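Local coordinates for protein sulfite dehydrogenase (Paracoccus pantotrophus, PDB 2XTS) that oxidises protein-bound sulfane sulfur at a molybdenum–molybdopterin centre, probably passing the electrons on to the heme c of its cytochrome partner, at residues R39-W44 with V50-F55; G69-R74 with K205-P210; G217-M222 with V367-G372. All blocks are in the same frame, centred on the assembly; numbering follows the deposited sequence. Where two conformers were deposited one is given.

Contact 1 (R39-W44 with V50-F55). With HEC (heme c), chain K.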
loop_
_atom_site.group_PDB
_atom_site.type_symbol
_atom_site.label_atom_id
_atom_site.label_comp_id
_atom_site.label_asym_id
_atom_site.label_seq_id
_atom_site.Cartn_x
_atom_site.Cartn_y
_atom_site.Cartn_z
ATOM N N ARG A 39 10.597 -9.471 5.369
ATOM C CA ARG A 39 11.554 -8.890 6.284
ATOM C C ARG A 39 12.617 -9.910 6.611
ATOM O O ARG A 39 12.316 -11.089 6.786
ATOM C CB ARG A 39 10.906 -8.490 7.590
ATOM C CG ARG A 39 9.812 -7.506 7.460
ATOM C CD ARG A 39 8.725 -7.857 8.513
ATOM N NE ARG A 39 7.855 -6.754 8.661
ATOM C CZ ARG A 39 6.678 -6.757 9.261
ATOM N NH1 ARG A 39 6.085 -5.603 9.318
ATOM N NH2 ARG A 39 6.104 -7.857 9.768
ATOM N N GLN A 40 13.860 -9.453 6.706
ATOM C CA GLN A 40 14.975 -10.289 7.133
ATOM C C GLN A 40 15.521 -9.751 8.434
ATOM O O GLN A 40 15.510 -8.554 8.685
ATOM C CB GLN A 40 16.084 -10.296 6.100
ATOM C CG GLN A 40 15.728 -10.925 4.755
ATOM C CD GLN A 40 15.773 -12.427 4.732
ATOM O OE1 GLN A 40 16.186 -13.074 5.685
ATOM N NE2 GLN A 40 15.373 -12.984 3.621
ATOM N N TYR A 41 16.117 -10.648 9.196
ATOM C CA TYR A 41 16.662 -10.393 10.516
ATOM C C TYR A 41 18.131 -10.812 10.523
ATOM O O TYR A 41 18.448 -11.896 10.029
ATOM C CB TYR A 41 15.844 -11.198 11.525
ATOM C CG TYR A 41 16.381 -11.204 12.930
ATOM C CD1 TYR A 41 16.512 -10.039 13.656
ATOM C CD2 TYR A 41 16.711 -12.388 13.537
ATOM C CE1 TYR A 41 16.994 -10.057 14.946
ATOM C CE2 TYR A 41 17.174 -12.421 14.825
ATOM C CZ TYR A 41 17.322 -11.256 15.522
ATOM O OH TYR A 41 17.793 -11.323 16.822
ATOM N N VAL A 42 19.003 -9.934 11.010
ATOM C CA VAL A 42 20.439 -10.209 11.151
ATOM C C VAL A 42 20.716 -10.305 12.656
ATOM O O VAL A 42 20.828 -9.300 13.356
ATOM C CB VAL A 42 21.322 -9.100 10.506
ATOM C CG1 VAL A 42 22.814 -9.446 10.647
ATOM C CG2 VAL A 42 20.955 -8.863 9.048
ATOM N N GLU A 43 20.841 -11.521 13.156
ATOM C CA GLU A 43 20.885 -11.694 14.608
ATOM C C GLU A 43 22.074 -10.991 15.298
ATOM O O GLU A 43 21.932 -10.437 16.411
ATOM C CB GLU A 43 20.900 -13.181 14.949
ATOM C CG GLU A 43 20.865 -13.489 16.461
ATOM C CD GLU A 43 21.639 -14.743 16.829
ATOM O OE1 GLU A 43 22.338 -14.729 17.864
ATOM O OE2 GLU A 43 21.556 -15.740 16.080
ATOM N N TRP A 44 23.241 -10.994 14.665
ATOM C CA TRP A 44 24.431 -10.468 15.337
ATOM C C TRP A 44 24.396 -8.962 15.614
ATOM O O TRP A 44 25.204 -8.444 16.395
ATOM C CB TRP A 44 25.724 -10.855 14.606
ATOM C CG TRP A 44 25.998 -10.217 13.259
ATOM C CD1 TRP A 44 25.751 -10.763 12.013
ATOM C CD2 TRP A 44 26.635 -8.958 13.016
ATOM N NE1 TRP A 44 26.179 -9.907 11.030
ATOM C CE2 TRP A 44 26.736 -8.798 11.611
ATOM C CE3 TRP A 44 27.144 -7.954 13.844
ATOM C CZ2 TRP A 44 27.295 -7.662 11.022
ATOM C CZ3 TRP A 44 27.711 -6.827 13.261
ATOM C CH2 TRP A 44 27.778 -6.689 11.858
ATOM N N VAL A 50 13.984 -8.517 20.900
ATOM C CA VAL A 50 12.957 -7.522 21.231
ATOM C C VAL A 50 13.456 -6.068 21.265
ATOM O O VAL A 50 12.642 -5.151 21.223
ATOM C CB VAL A 50 12.133 -7.866 22.493
ATOM C CG1 VAL A 50 11.454 -9.201 22.313
ATOM C CG2 VAL A 50 12.975 -7.853 23.746
ATOM N N SER A 51 14.769 -5.859 21.357
ATOM C CA SER A 51 15.329 -4.537 21.100
ATOM C C SER A 51 16.252 -4.651 19.900
ATOM O O SER A 51 17.443 -4.873 20.012
ATOM C CB SER A 51 16.031 -3.900 22.313
ATOM O OG SER A 51 16.520 -2.607 21.944
ATOM N N SER A 52 15.664 -4.530 18.729
ATOM C CA SER A 52 16.313 -4.925 17.507
ATOM C C SER A 52 15.583 -4.334 16.314
ATOM O O SER A 52 14.689 -3.490 16.438
ATOM C CB SER A 52 16.396 -6.460 17.441
ATOM O OG SER A 52 17.256 -6.903 16.410
ATOM N N ILE A 53 16.038 -4.799 15.157
ATOM C CA ILE A 53 15.736 -4.235 13.858
ATOM C C ILE A 53 15.522 -5.393 12.889
ATOM O O ILE A 53 16.200 -6.421 12.969
ATOM C CB ILE A 53 16.947 -3.376 13.382
ATOM C CG1 ILE A 53 16.691 -2.680 12.051
ATOM C CG2 ILE A 53 18.278 -4.185 13.324
ATOM C CD1 ILE A 53 15.712 -1.605 12.142
ATOM N N ASN A 54 14.618 -5.207 11.923
ATOM C CA ASN A 54 14.616 -6.048 10.733
ATOM C C ASN A 54 14.580 -5.150 9.504
ATOM O O ASN A 54 14.610 -3.923 9.650
ATOM C CB ASN A 54 13.538 -7.134 10.786
ATOM C CG ASN A 54 12.126 -6.592 10.730
ATOM O OD1 ASN A 54 11.876 -5.570 10.098
ATOM N ND2 ASN A 54 11.172 -7.321 11.333
ATOM N N PHE A 55 14.598 -5.739 8.309
ATOM C CA PHE A 55 14.931 -4.981 7.118
ATOM C C PHE A 55 13.896 -5.162 6.016
ATOM O O PHE A 55 13.525 -6.287 5.698
ATOM C CB PHE A 55 16.304 -5.443 6.600
ATOM C CG PHE A 55 17.428 -5.167 7.546
ATOM C CD1 PHE A 55 17.779 -6.099 8.511
ATOM C CD2 PHE A 55 18.101 -3.959 7.501
ATOM C CE1 PHE A 55 18.779 -5.815 9.431
ATOM C CE2 PHE A 55 19.123 -3.697 8.396
ATOM C CZ PHE A 55 19.451 -4.619 9.351
HETATM FE FE HEC K . 19.266 -2.919 31.708
HETATM C CHA HEC K . 19.910 -0.946 29.020
HETATM C CHB HEC K . 20.046 -0.328 33.779
HETATM C CHC HEC K . 18.296 -4.767 34.334
HETATM C CHD HEC K . 19.119 -5.641 29.724
HETATM N NA HEC K . 19.861 -1.012 31.453
HETATM C C1A HEC K . 20.127 -0.407 30.248
HETATM C C2A HEC K . 20.645 0.922 30.480
HETATM C C3A HEC K . 20.680 1.086 31.810
HETATM C C4A HEC K . 20.187 -0.123 32.430
HETATM C CMA HEC K . 21.137 2.323 32.613
HETATM C CAA HEC K . 21.069 1.917 29.368
HETATM C CBA HEC K . 22.480 1.618 28.864
HETATM C CGA HEC K . 22.964 2.618 27.854
HETATM O O1A HEC K . 22.165 3.146 27.078
HETATM O O2A HEC K . 24.188 2.879 27.914
HETATM N NB HEC K . 19.138 -2.606 33.652
HETATM C C1B HEC K . 19.489 -1.454 34.349
HETATM C C2B HEC K . 19.045 -1.583 35.720
HETATM C C3B HEC K . 18.586 -2.831 35.887
HETATM C C4B HEC K . 18.611 -3.473 34.596
HETATM C CMB HEC K . 19.340 -0.516 36.794
HETATM C CAB HEC K . 18.000 -3.459 37.143
HETATM C CBB HEC K . 16.880 -2.545 37.717
HETATM N NC HEC K . 18.796 -4.869 31.963
HETATM C C1C HEC K . 18.460 -5.442 33.151
HETATM C C2C HEC K . 18.240 -6.851 32.942
HETATM C C3C HEC K . 18.464 -7.096 31.645
HETATM C C4C HEC K . 18.866 -5.857 31.036
HETATM C CMC HEC K . 17.800 -7.844 34.039
HETATM C CAC HEC K . 18.462 -8.394 30.837
HETATM C CBC HEC K . 17.359 -9.379 30.992
HETATM N ND HEC K . 19.466 -3.223 29.732
HETATM C C1D HEC K . 19.240 -4.429 29.098
HETATM C C2D HEC K . 19.236 -4.255 27.669
HETATM C C3D HEC K . 19.448 -2.809 27.459
HETATM C C4D HEC K . 19.603 -2.240 28.761
HETATM C CMD HEC K . 18.967 -5.264 26.561
HETATM C CAD HEC K . 19.490 -2.119 26.106
HETATM C CBD HEC K . 18.077 -1.681 25.730
HETATM C CGD HEC K . 18.020 -0.927 24.432
HETATM O O1D HEC K . 19.083 -0.537 23.885
HETATM O O2D HEC K . 16.890 -0.627 23.998
HETATM O O HOH W 1 18.633 -7.586 12.527
#

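Contact 2 (G69-R74 with K205-P210). With MTE (phosphonic acidmono-(2-amino-5,6-dimercapto-4-oxo-3,7,8a,9,10,10a-hexahydro-4H-8-oxa-1,3,9,10-tetraaza-anthracen-7-ylmethyl)ester), chain E; 2MO (molybdenum (IV)oxide), chain F.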
loop_
_atom_site.group_PDB
_atom_site.type_symbol
_atom_site.label_atom_id
_atom_site.label_comp_id
_atom_site.label_asym_id
_atom_site.label_seq_id
_atom_site.Cartn_x
_atom_site.Cartn_y
_atom_site.Cartn_z
ATOM N N GLY A 69 3.060 -5.177 5.214
ATOM C CA GLY A 69 3.433 -6.463 5.745
ATOM C C GLY A 69 4.918 -6.781 5.688
ATOM O O GLY A 69 5.379 -7.645 6.431
ATOM N N CYS A 70 5.660 -6.133 4.793
ATOM C CA CYS A 70 7.112 -6.318 4.791
ATOM C C CYS A 70 7.905 -5.063 5.093
ATOM O O CYS A 70 9.111 -5.028 4.913
ATOM C CB CYS A 70 7.608 -6.922 3.491
ATOM S SG CYS A 70 7.326 -5.991 1.994
ATOM N N ALA A 71 7.232 -4.048 5.607
ATOM C CA ALA A 71 7.863 -2.814 6.038
ATOM C C ALA A 71 8.594 -3.058 7.357
ATOM O O ALA A 71 8.042 -3.664 8.290
ATOM C CB ALA A 71 6.830 -1.723 6.184
ATOM N N PHE A 72 9.841 -2.592 7.433
ATOM C CA PHE A 72 10.704 -2.912 8.569
ATOM C C PHE A 72 10.102 -2.520 9.901
ATOM O O PHE A 72 9.240 -1.630 9.988
ATOM C CB PHE A 72 12.106 -2.287 8.444
ATOM C CG PHE A 72 12.224 -0.871 8.957
ATOM C CD1 PHE A 72 11.639 0.196 8.324
ATOM C CD2 PHE A 72 12.967 -0.615 10.093
ATOM C CE1 PHE A 72 11.773 1.474 8.818
ATOM C CE2 PHE A 72 13.101 0.653 10.573
ATOM C CZ PHE A 72 12.519 1.702 9.955
ATOM N N GLU A 73 10.611 -3.171 10.940
ATOM C CA GLU A 73 10.275 -2.950 12.347
ATOM C C GLU A 73 11.518 -2.587 13.106
ATOM O O GLU A 73 12.567 -3.177 12.922
ATOM C CB GLU A 73 9.798 -4.261 12.964
ATOM C CG GLU A 73 8.556 -4.869 12.367
ATOM C CD GLU A 73 8.321 -6.266 12.907
ATOM O OE1 GLU A 73 8.083 -6.444 14.124
ATOM O OE2 GLU A 73 8.376 -7.209 12.117
ATOM N N ARG A 74 11.388 -1.646 14.022
ATOM C CA ARG A 74 12.416 -1.392 15.044
ATOM C C ARG A 74 11.688 -1.220 16.374
ATOM O O ARG A 74 10.856 -0.322 16.520
ATOM C CB ARG A 74 13.289 -0.176 14.711
ATOM C CG ARG A 74 14.683 -0.204 15.325
ATOM C CD ARG A 74 14.712 -0.091 16.823
ATOM N NE ARG A 74 16.061 0.316 17.224
ATOM C CZ ARG A 74 16.739 -0.171 18.252
ATOM N NH1 ARG A 74 16.232 -1.118 19.043
ATOM N NH2 ARG A 74 17.971 0.292 18.463
ATOM N N LYS A 205 0.288 -3.828 14.036
ATOM C CA LYS A 205 0.673 -3.934 15.432
ATOM C C LYS A 205 2.095 -3.435 15.652
ATOM O O LYS A 205 2.364 -2.602 16.530
ATOM C CB LYS A 205 0.572 -5.376 15.895
ATOM C CG LYS A 205 0.982 -5.615 17.337
ATOM C CD LYS A 205 0.804 -7.077 17.716
ATOM C CE LYS A 205 1.382 -7.427 19.050
ATOM N NZ LYS A 205 1.155 -8.879 19.296
ATOM N N GLU A 206 2.998 -3.934 14.814
ATOM C CA GLU A 206 4.411 -3.679 14.928
ATOM C C GLU A 206 4.822 -2.278 14.523
ATOM O O GLU A 206 5.948 -1.868 14.795
ATOM C CB GLU A 206 5.189 -4.730 14.111
ATOM C CG GLU A 206 4.977 -4.737 12.602
ATOM C CD GLU A 206 3.808 -5.569 12.113
ATOM O OE1 GLU A 206 2.830 -5.831 12.851
ATOM O OE2 GLU A 206 3.883 -5.965 10.931
ATOM N N HIS A 207 3.901 -1.557 13.887
ATOM C CA HIS A 207 4.109 -0.169 13.466
ATOM C C HIS A 207 3.372 0.834 14.351
ATOM O O HIS A 207 3.264 2.001 14.021
ATOM C CB HIS A 207 3.723 0.022 11.999
ATOM C CG HIS A 207 4.481 -0.857 11.053
ATOM N ND1 HIS A 207 3.901 -1.426 9.935
ATOM C CD2 HIS A 207 5.781 -1.236 11.052
ATOM C CE1 HIS A 207 4.820 -2.148 9.304
ATOM N NE2 HIS A 207 5.969 -2.029 9.950
ATOM N N GLY A 208 2.875 0.384 15.493
ATOM C CA GLY A 208 2.347 1.295 16.501
ATOM C C GLY A 208 0.852 1.302 16.740
ATOM O O GLY A 208 0.363 2.208 17.398
ATOM N N TYR A 209 0.130 0.312 16.231
ATOM C CA TYR A 209 -1.335 0.286 16.387
ATOM C C TYR A 209 -1.740 0.564 17.810
ATOM O O TYR A 209 -1.231 -0.057 18.710
ATOM C CB TYR A 209 -1.874 -1.084 16.028
ATOM C CG TYR A 209 -3.380 -1.257 16.145
ATOM C CD1 TYR A 209 -3.966 -1.685 17.323
ATOM C CD2 TYR A 209 -4.204 -1.043 15.049
ATOM C CE1 TYR A 209 -5.335 -1.885 17.402
ATOM C CE2 TYR A 209 -5.561 -1.259 15.109
ATOM C CZ TYR A 209 -6.117 -1.677 16.287
ATOM O OH TYR A 209 -7.450 -1.932 16.358
ATOM N N PRO A 210 -2.702 1.465 18.020
ATOM C CA PRO A 210 -3.537 2.148 17.045
ATOM C C PRO A 210 -3.115 3.574 16.672
ATOM O O PRO A 210 -3.810 4.214 15.902
ATOM C CB PRO A 210 -4.907 2.150 17.727
ATOM C CG PRO A 210 -4.538 2.364 19.158
ATOM C CD PRO A 210 -3.259 1.594 19.381
HETATM N N1 MTE E . 8.279 3.841 19.452
HETATM C C2 MTE E . 8.223 3.144 20.582
HETATM N N2 MTE E . 7.203 3.377 21.437
HETATM N N3 MTE E . 9.133 2.200 20.887
HETATM C C4 MTE E . 10.185 1.904 20.071
HETATM O O4 MTE E . 10.978 1.006 20.420
HETATM N N5 MTE E . 11.387 2.514 17.954
HETATM C C6 MTE E . 11.626 3.701 17.166
HETATM C C7 MTE E . 10.389 4.284 16.500
HETATM N N8 MTE E . 9.328 4.427 17.463
HETATM C C9 MTE E . 10.329 2.647 18.835
HETATM C C10 MTE E . 9.305 3.663 18.566
HETATM C "C1'" MTE E . 12.703 3.511 16.114
HETATM S "S1'" MTE E . 14.377 3.458 16.622
HETATM C "C2'" MTE E . 12.410 3.465 14.793
HETATM S "S2'" MTE E . 13.633 3.435 13.584
HETATM C "C3'" MTE E . 10.961 3.480 14.357
HETATM O "O3'" MTE E . 10.014 3.425 15.436
HETATM C "C4'" MTE E . 10.668 2.273 13.485
HETATM O "O4'" MTE E . 9.318 2.340 13.008
HETATM P P MTE E . 8.707 0.970 12.441
HETATM O O1P MTE E . 9.683 0.684 11.260
HETATM O O2P MTE E . 8.812 -0.113 13.464
HETATM O O3P MTE E . 7.342 1.323 11.960
HETATM MO MO 2MO F . 15.703 3.816 14.691
HETATM O OT1 2MO F . 16.067 5.566 14.547
HETATM O OT2 2MO F . 17.008 2.851 15.788
#

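Contact 3 (G217-M222 with V367-G372). With CO (cobalt (II) ion), chain G; MTE (phosphonic acidmono-(2-amino-5,6-dimercapto-4-oxo-3,7,8a,9,10,10a-hexahydro-4H-8-oxa-1,3,9,10-tetraaza-anthracen-7-ylmethyl)ester), chain E; 2MO (molybdenum (IV)oxide), chain F.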
loop_
_atom_site.group_PDB
_atom_site.type_symbol
_atom_site.label_atom_id
_atom_site.label_comp_id
_atom_site.label_asym_id
_atom_site.label_seq_id
_atom_site.Cartn_x
_atom_site.Cartn_y
_atom_site.Cartn_z
ATOM N N GLY A 217 10.572 13.715 7.539
ATOM C CA GLY A 217 11.957 14.048 7.300
ATOM C C GLY A 217 12.908 13.782 8.448
ATOM O O GLY A 217 14.115 13.942 8.279
ATOM N N TRP A 218 12.380 13.424 9.615
ATOM C CA TRP A 218 13.175 13.277 10.829
ATOM C C TRP A 218 13.411 11.795 11.146
ATOM O O TRP A 218 12.645 10.909 10.726
ATOM C CB TRP A 218 12.506 14.002 11.995
ATOM C CG TRP A 218 12.654 15.493 11.962
ATOM C CD1 TRP A 218 12.951 16.253 10.869
ATOM C CD2 TRP A 218 12.574 16.400 13.072
ATOM N NE1 TRP A 218 13.053 17.572 11.234
ATOM C CE2 TRP A 218 12.822 17.688 12.576
ATOM C CE3 TRP A 218 12.336 16.243 14.436
ATOM C CZ2 TRP A 218 12.861 18.802 13.408
ATOM C CZ3 TRP A 218 12.381 17.338 15.258
ATOM C CH2 TRP A 218 12.629 18.604 14.747
ATOM N N GLU A 219 14.511 11.524 11.840
ATOM C CA GLU A 219 14.971 10.186 12.110
ATOM C C GLU A 219 13.892 9.332 12.724
ATOM O O GLU A 219 13.105 9.770 13.562
ATOM C CB GLU A 219 16.246 10.248 12.982
ATOM C CG GLU A 219 16.020 10.706 14.421
ATOM C CD GLU A 219 17.297 11.045 15.187
ATOM O OE1 GLU A 219 18.401 10.921 14.610
ATOM O OE2 GLU A 219 17.181 11.459 16.370
ATOM N N GLY A 220 13.891 8.067 12.313
ATOM C CA GLY A 220 12.804 7.157 12.672
ATOM C C GLY A 220 12.569 7.034 14.164
ATOM O O GLY A 220 11.452 6.788 14.601
ATOM N N ASN A 221 13.623 7.130 14.975
ATOM C CA ASN A 221 13.420 7.020 16.411
ATOM C C ASN A 221 12.373 7.988 16.947
ATOM O O ASN A 221 11.715 7.691 17.951
ATOM C CB ASN A 221 14.744 7.177 17.170
ATOM C CG ASN A 221 14.581 6.938 18.658
ATOM O OD1 ASN A 221 14.583 7.892 19.449
ATOM N ND2 ASN A 221 14.322 5.694 19.046
ATOM N N MET A 222 12.199 9.125 16.299
ATOM C CA MET A 222 11.275 10.109 16.806
ATOM C C MET A 222 9.827 9.776 16.449
ATOM O O MET A 222 8.916 10.414 16.960
ATOM C CB MET A 222 11.700 11.472 16.326
ATOM C CG MET A 222 13.105 11.816 16.786
ATOM S SD MET A 222 13.611 13.457 16.214
ATOM C CE MET A 222 12.930 14.503 17.487
ATOM N N VAL A 367 27.949 6.334 14.024
ATOM C CA VAL A 367 26.885 5.325 14.215
ATOM C C VAL A 367 25.648 5.565 13.329
ATOM O O VAL A 367 25.177 4.656 12.669
ATOM C CB VAL A 367 26.479 5.106 15.713
ATOM C CG1 VAL A 367 25.376 4.085 15.834
ATOM C CG2 VAL A 367 27.684 4.673 16.572
ATOM N N TYR A 368 25.192 6.811 13.286
ATOM C CA TYR A 368 23.931 7.192 12.681
ATOM C C TYR A 368 24.207 8.071 11.441
ATOM O O TYR A 368 25.345 8.504 11.192
ATOM C CB TYR A 368 23.112 7.984 13.709
ATOM C CG TYR A 368 22.882 7.236 15.004
ATOM C CD1 TYR A 368 21.990 6.163 15.065
ATOM C CD2 TYR A 368 23.558 7.575 16.159
ATOM C CE1 TYR A 368 21.764 5.477 16.245
ATOM C CE2 TYR A 368 23.355 6.864 17.330
ATOM C CZ TYR A 368 22.459 5.823 17.373
ATOM O OH TYR A 368 22.219 5.195 18.573
ATOM N N HIS A 369 23.147 8.360 10.688
ATOM C CA HIS A 369 23.181 9.350 9.620
ATOM C C HIS A 369 24.201 9.071 8.514
ATOM O O HIS A 369 24.799 9.984 7.963
ATOM C CB HIS A 369 23.333 10.763 10.182
ATOM C CG HIS A 369 22.199 11.159 11.078
ATOM N ND1 HIS A 369 20.968 11.558 10.594
ATOM C CD2 HIS A 369 22.104 11.220 12.430
ATOM C CE1 HIS A 369 20.155 11.804 11.611
ATOM N NE2 HIS A 369 20.822 11.622 12.738
ATOM N N ASN A 370 24.370 7.799 8.160
ATOM C CA ASN A 370 25.177 7.447 6.999
ATOM C C ASN A 370 24.378 7.545 5.710
ATOM O O ASN A 370 23.720 6.591 5.294
ATOM C CB ASN A 370 25.753 6.045 7.151
ATOM C CG ASN A 370 26.694 5.702 6.020
ATOM O OD1 ASN A 370 26.914 6.527 5.107
ATOM N ND2 ASN A 370 27.259 4.497 6.055
ATOM N N ASN A 371 24.482 8.698 5.062
ATOM C CA ASN A 371 23.852 8.877 3.760
ATOM C C ASN A 371 24.854 8.821 2.603
ATOM O O ASN A 371 24.549 9.283 1.509
ATOM C CB ASN A 371 22.999 10.146 3.683
ATOM C CG ASN A 371 23.784 11.418 3.869
ATOM O OD1 ASN A 371 24.682 11.509 4.708
ATOM N ND2 ASN A 371 23.427 12.440 3.081
ATOM N N GLY A 372 26.027 8.232 2.820
ATOM C CA GLY A 372 27.045 8.172 1.786
ATOM C C GLY A 372 26.616 7.390 0.549
ATOM O O GLY A 372 25.826 6.457 0.601
HETATM CO CO CO G . 20.174 11.988 14.758
HETATM N N1 MTE E . 8.279 3.841 19.452
HETATM C C2 MTE E . 8.223 3.144 20.582
HETATM N N2 MTE E . 7.203 3.377 21.437
HETATM N N3 MTE E . 9.133 2.200 20.887
HETATM C C4 MTE E . 10.185 1.904 20.071
HETATM O O4 MTE E . 10.978 1.006 20.420
HETATM N N5 MTE E . 11.387 2.514 17.954
HETATM C C6 MTE E . 11.626 3.701 17.166
HETATM C C7 MTE E . 10.389 4.284 16.500
HETATM N N8 MTE E . 9.328 4.427 17.463
HETATM C C9 MTE E . 10.329 2.647 18.835
HETATM C C10 MTE E . 9.305 3.663 18.566
HETATM C "C1'" MTE E . 12.703 3.511 16.114
HETATM S "S1'" MTE E . 14.377 3.458 16.622
HETATM C "C2'" MTE E . 12.410 3.465 14.793
HETATM S "S2'" MTE E . 13.633 3.435 13.584
HETATM C "C3'" MTE E . 10.961 3.480 14.357
HETATM O "O3'" MTE E . 10.014 3.425 15.436
HETATM C "C4'" MTE E . 10.668 2.273 13.485
HETATM O "O4'" MTE E . 9.318 2.340 13.008
HETATM P P MTE E . 8.707 0.970 12.441
HETATM O O1P MTE E . 9.683 0.684 11.260
HETATM O O2P MTE E . 8.812 -0.113 13.464
HETATM O O3P MTE E . 7.342 1.323 11.960
HETATM MO MO 2MO F . 15.703 3.816 14.691
HETATM O OT1 2MO F . 16.067 5.566 14.547
HETATM O OT2 2MO F . 17.008 2.851 15.788
HETATM O O HOH W 2 19.580 12.550 16.751
HETATM O O HOH W 3 21.462 10.488 15.528
#

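Contact 1 (R39-W44 with V50-F55)
F55 pairs with Q40 through two backbone hydrogen bonds: F55 N gives a 3.0 Å bond to Q40 O, and Q40 N returns a weak one to F55 O. R39 CA adds a C-H···O contact of 3.3 Å to the same F55 O. Beside them N54 stands with CG between its backbone N and carbonyl carbon (chi1 67°), its CB 3.2 Å from Q40 O and its amide crossing the R39 chain, the amide and guanidinium planes 26° apart. Y41 turns a ring edge to 50-55, with CE1 3.5 Å from S52 OG and CD1 near I53 O, while V42 CG2 meets F55 CE1 at 3.8 Å. This is a single antiparallel bridge, a hydrogen-bonded pair; beyond it water 1 takes over, accepting from V42 N and donating to I53 O. Further out, N54 OD1 accepts from E73 N and N54 ND2 donates to V22 O of the second subunit. With an alanine at N54, both E73 N and that carbonyl would probably lose their mates, and the R39 chain its neighbouring amide. R39 itself is held by a salt bridge to E206, and S51 OG, at the other end of 50-55, donates a 2.9 Å hydrogen bond to heme propionate oxygen O2D.

Contact 2 (G69-R74 with K205-P210)
E206 lays its aliphatic part against that of E73, CG to CG at 3.6 Å, the two carboxylate planes turned 54° apart. The acids' OE2 atoms stay 4.8 Å from each other, and the salt bridge from R39 to E206, with a long, weak ion pair to E73, probably eases their repulsion. Next comes H207, whose NE2 donates to A71 O at 3.1 Å. The acceptor lies in the imidazole plane, but the donor sits well above the carbonyl plane; a weak second bond from NE2 runs to F72 O. A71 suits its place because its small CB can sit 3.7 Å from H207 CE1. The imidazole also borders the cofactor phosphate, with CD2 3.1 Å from MTE O3P. F72 lays a ring face under O1P, and R74 N donates a 3.0 Å bond to O2P, while R74 NE reaches oxide OT2 of the molybdenum group. At G208 the backbone (phi 110°) would jam a CB against the preceding carbonyl; its N bonds to K205 O. The 205-210 loop thus joins strands 201-202 and 212-214 beside the pterin phosphate, and 69-74 lies between strand 52-53, where F72 and R74 touch I53, and strand 143-152, where A71 packs on H144 and M146.

Contact 3 (G217-M222 with V367-G372)
E219 and H369 meet at a cobalt ion, their side chains crossing at about a right angle while the carboxylate and imidazole planes stand 28° apart. E219 reaches out from a CG placed between its backbone N and carbonyl carbon (chi1 70°), the chain extended beyond, and binds the metal through OE1 alone at 2.1 Å. H369 comes from the other segment and binds through NE2, with CD2 at 3.1 Å and CE1 at 3.2 Å from the cobalt, so the ion sits nearly on the line bisecting the ring at that nitrogen. OE1 and NE2 are 3.1 Å apart as neighbouring ligands of one metal and form no hydrogen bond. The second carboxylate oxygen is kept busy: OE2 accepts a 2.7 Å hydrogen bond from metal-bound water 2 and a salt bridge from R181, which together fix the rotation of the carboxylate. Water 2 lies across the metal from NE2; water 3, T259 O and one further atom complete six ligands.

Just along the chain the same loop faces the molybdenum. A CB on G220 would run into MTE S2', so glycine fits there; N221 N gives a weak bond to oxide OT1, and N221 ND2 lies 3.3 Å from MTE S1'. The cobalt site is of the six-coordinate, octahedral kind, taking E219 from the molybdopterin-binding domain and H369 from the dimerisation domain, which it probably helps hold together.

How the contacts relate
Contacts 1 and 2 are directly joined, their centres about 13 Å apart. R39 NH1 makes a 2.8 Å salt bridge to E206 OE2, and N54 OD1 a probable 2.8 Å hydrogen bond to E73 N, so segments 39-44 and 50-55 probably help to position the acids and backbone beside the cofactor phosphate; both contacts also touch the second subunit. Contact 3 touches neither: its nearest atoms are about 6 Å from contact 2 and about 9 Å from contact 1. Contacts 2 and 3 are linked through the cofactor, 69-74 and 217-222 both bordering the pterin and the molybdenum group. S51 carries contact 1 to the heme, and its OG also bonds R74, a molybdenum-pocket residue.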